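Local coordinates for uncharacterized protein (Helicobacter pylori, PDB 4O5J) that probably binds sialylated glycans of the host as an outer-membrane adhesin, through its extracellular adhesion domain, at residues Tyr300-Asp303 with Ile304-Phe308. Sequence-based numbering, arbitrary orientation.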
ATOM      1  N   TYR A 300      -2.881  -2.221   5.338  1.00 48.18           N
ATOM      2  CA  TYR A 300      -2.682  -1.143   4.363  1.00 42.87           C
ATOM      3  C   TYR A 300      -1.822  -1.632   3.216  1.00 42.45           C
ATOM      4  O   TYR A 300      -2.057  -1.271   2.057  1.00 43.98           O
ATOM      5  CB  TYR A 300      -1.993   0.064   4.986  1.00 37.87           C
ATOM      6  CG  TYR A 300      -2.918   0.963   5.797  1.00 44.76           C
ATOM      7  CD1 TYR A 300      -4.212   1.266   5.350  1.00 42.03           C
ATOM      8  CD2 TYR A 300      -2.489   1.527   6.992  1.00 39.33           C
ATOM      9  CE1 TYR A 300      -5.036   2.090   6.089  1.00 44.84           C
ATOM     10  CE2 TYR A 300      -3.305   2.355   7.738  1.00 40.33           C
ATOM     11  CZ  TYR A 300      -4.557   2.641   7.293  1.00 47.96           C
ATOM     12  OH  TYR A 300      -5.320   3.462   8.090  1.00 51.48           O
ATOM     13  N   ALA A 301      -0.797  -2.414   3.526  1.00 38.07           N
ATOM     14  CA  ALA A 301       0.068  -2.964   2.459  1.00 39.79           C
ATOM     15  C   ALA A 301      -0.783  -3.883   1.570  1.00 43.38           C
ATOM     16  O   ALA A 301      -0.669  -3.872   0.337  1.00 42.37           O
ATOM     17  CB  ALA A 301       1.203  -3.759   3.034  1.00 35.09           C
ATOM     18  N   GLN A 302      -1.675  -4.649   2.173  1.00 45.03           N
ATOM     19  CA  GLN A 302      -2.547  -5.487   1.371  1.00 42.28           C
ATOM     20  C   GLN A 302      -3.434  -4.619   0.480  1.00 45.92           C
ATOM     21  O   GLN A 302      -3.626  -4.956  -0.686  1.00 42.07           O
ATOM     22  CB  GLN A 302      -3.345  -6.397   2.262  1.00 45.20           C
ATOM     23  CG  GLN A 302      -4.401  -7.145   1.512  1.00 43.98           C
ATOM     24  CD  GLN A 302      -4.899  -8.222   2.356  1.00 53.77           C
ATOM     25  OE1 GLN A 302      -4.417  -9.338   2.280  1.00 68.45           O
ATOM     26  NE2 GLN A 302      -5.853  -7.910   3.183  1.00 63.57           N
ATOM     27  N   ASP A 303      -3.962  -3.498   1.006  1.00 43.56           N
ATOM     28  CA  ASP A 303      -4.785  -2.604   0.194  1.00 42.43           C
ATOM     29  C   ASP A 303      -4.011  -2.168  -1.031  1.00 42.63           C
ATOM     30  O   ASP A 303      -4.543  -2.133  -2.151  1.00 42.01           O
ATOM     31  CB  ASP A 303      -5.202  -1.371   0.988  1.00 42.97           C
ATOM     32  CG  ASP A 303      -6.189  -1.684   2.130  1.00 61.64           C
ATOM     33  OD1 ASP A 303      -6.919  -2.691   2.000  1.00 66.71           O
ATOM     34  OD2 ASP A 303      -6.274  -0.908   3.153  1.00 64.18           O
ATOM     35  N   ILE A 304      -2.730  -1.839  -0.847  1.00 39.25           N
ATOM     36  CA  ILE A 304      -1.930  -1.384  -2.002  1.00 41.50           C
ATOM     37  C   ILE A 304      -1.731  -2.515  -3.027  1.00 40.61           C
ATOM     38  O   ILE A 304      -1.825  -2.292  -4.214  1.00 40.56           O
ATOM     39  CB  ILE A 304      -0.580  -0.788  -1.533  1.00 38.98           C
ATOM     40  CG1 ILE A 304      -0.832   0.592  -0.903  1.00 37.59           C
ATOM     41  CG2 ILE A 304       0.399  -0.682  -2.705  1.00 37.19           C
ATOM     42  CD1 ILE A 304       0.032   0.750   0.269  1.00 52.38           C
ATOM     43  N   PHE A 305      -1.435  -3.720  -2.553  1.00 38.80           N
ATOM     44  CA  PHE A 305      -1.311  -4.846  -3.450  1.00 39.09           C
ATOM     45  C   PHE A 305      -2.612  -5.019  -4.261  1.00 39.00           C
ATOM     46  O   PHE A 305      -2.577  -5.141  -5.503  1.00 43.29           O
ATOM     47  CB  PHE A 305      -0.920  -6.141  -2.742  1.00 39.57           C
ATOM     48  CG  PHE A 305      -0.995  -7.329  -3.690  1.00 47.44           C
ATOM     49  CD1 PHE A 305      -0.044  -7.498  -4.697  1.00 51.24           C
ATOM     50  CD2 PHE A 305      -2.059  -8.195  -3.659  1.00 51.52           C
ATOM     51  CE1 PHE A 305      -0.115  -8.549  -5.603  1.00 50.84           C
ATOM     52  CE2 PHE A 305      -2.135  -9.278  -4.564  1.00 51.46           C
ATOM     53  CZ  PHE A 305      -1.173  -9.453  -5.547  1.00 50.90           C
ATOM     54  N   ASN A 306      -3.750  -4.982  -3.578  1.00 35.87           N
ATOM     55  CA  ASN A 306      -5.052  -5.118  -4.243  1.00 34.48           C
ATOM     56  C   ASN A 306      -5.266  -4.051  -5.275  1.00 39.15           C
ATOM     57  O   ASN A 306      -5.863  -4.320  -6.340  1.00 43.92           O
ATOM     58  CB  ASN A 306      -6.197  -5.146  -3.212  1.00 39.43           C
ATOM     59  CG  ASN A 306      -6.227  -6.464  -2.424  1.00 44.15           C
ATOM     60  OD1 ASN A 306      -5.572  -7.441  -2.816  1.00 44.86           O
ATOM     61  ND2 ASN A 306      -7.012  -6.513  -1.313  1.00 39.36           N
ATOM     62  N   LEU A 307      -4.794  -2.817  -5.001  1.00 37.74           N
ATOM     63  CA  LEU A 307      -4.962  -1.733  -5.966  1.00 34.38           C
ATOM     64  C   LEU A 307      -4.115  -2.003  -7.220  1.00 40.01           C
ATOM     65  O   LEU A 307      -4.528  -1.667  -8.321  1.00 41.81           O
ATOM     66  CB  LEU A 307      -4.586  -0.361  -5.348  1.00 35.50           C
ATOM     67  CG  LEU A 307      -5.699   0.200  -4.404  1.00 37.59           C
ATOM     68  CD1 LEU A 307      -5.166   1.306  -3.474  1.00 38.17           C
ATOM     69  CD2 LEU A 307      -6.868   0.660  -5.250  1.00 35.43           C
ATOM     70  N   PHE A 308      -2.947  -2.610  -7.068  1.00 35.75           N
ATOM     71  CA  PHE A 308      -2.117  -2.951  -8.215  1.00 35.96           C
ATOM     72  C   PHE A 308      -2.794  -4.111  -8.981  1.00 40.37           C
ATOM     73  O   PHE A 308      -2.810  -4.129 -10.196  1.00 45.99           O
ATOM     74  CB  PHE A 308      -0.760  -3.452  -7.793  1.00 37.58           C
ATOM     75  CG  PHE A 308       0.266  -2.354  -7.611  1.00 41.06           C
ATOM     76  CD1 PHE A 308       0.760  -1.678  -8.735  1.00 43.00           C
ATOM     77  CD2 PHE A 308       0.723  -2.004  -6.355  1.00 41.62           C
ATOM     78  CE1 PHE A 308       1.673  -0.652  -8.616  1.00 47.15           C
ATOM     79  CE2 PHE A 308       1.683  -1.006  -6.231  1.00 41.78           C
ATOM     80  CZ  PHE A 308       2.156  -0.316  -7.360  1.00 40.60           C
TER
HETATM   81  O   HOH W   1      -8.049  -4.074  -0.158  1.00 47.66           O
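Gln302 and Asn306, one helical turn apart, run side by side and point the same way, their amide planes only 11° from parallel. The touch is made by aliphatic carbon on one side and amide nitrogen on the other, Gln302 CG lying 3.9 Å from Asn306 ND2. That same ND2 donates to a water at 2.9 Å, and the water in turn donates to Asp303 OD1 at 2.8 Å, so a single solvent molecule links the carboxylate to the amide three residues on. Asp303 CG and Asn306 CG each stand beside their own backbone N (chi1 -68° and -72°), which sets the two polar groups on one flank, within reach of the shared water. On another side of the helix Ile304 folds its CD1 back over the preceding turn, 3.4 Å from Tyr300 O. Leu307 CG rests at the same distance from Asp303 O, one turn back. Beneath the side chains, four successive i to i+4 backbone hydrogen bonds join 300-303 to 304-308, among them Asn306 N to Gln302 O at 2.9 Å, nearly straight. Ile304 meets Leu253, Ile350 and Val90 of three other helices, whereas the water-linked pair occupies a more polar flank, a division consistent with an amphipathic alpha-helix packed within the helical bundle of the SabA adhesion domain.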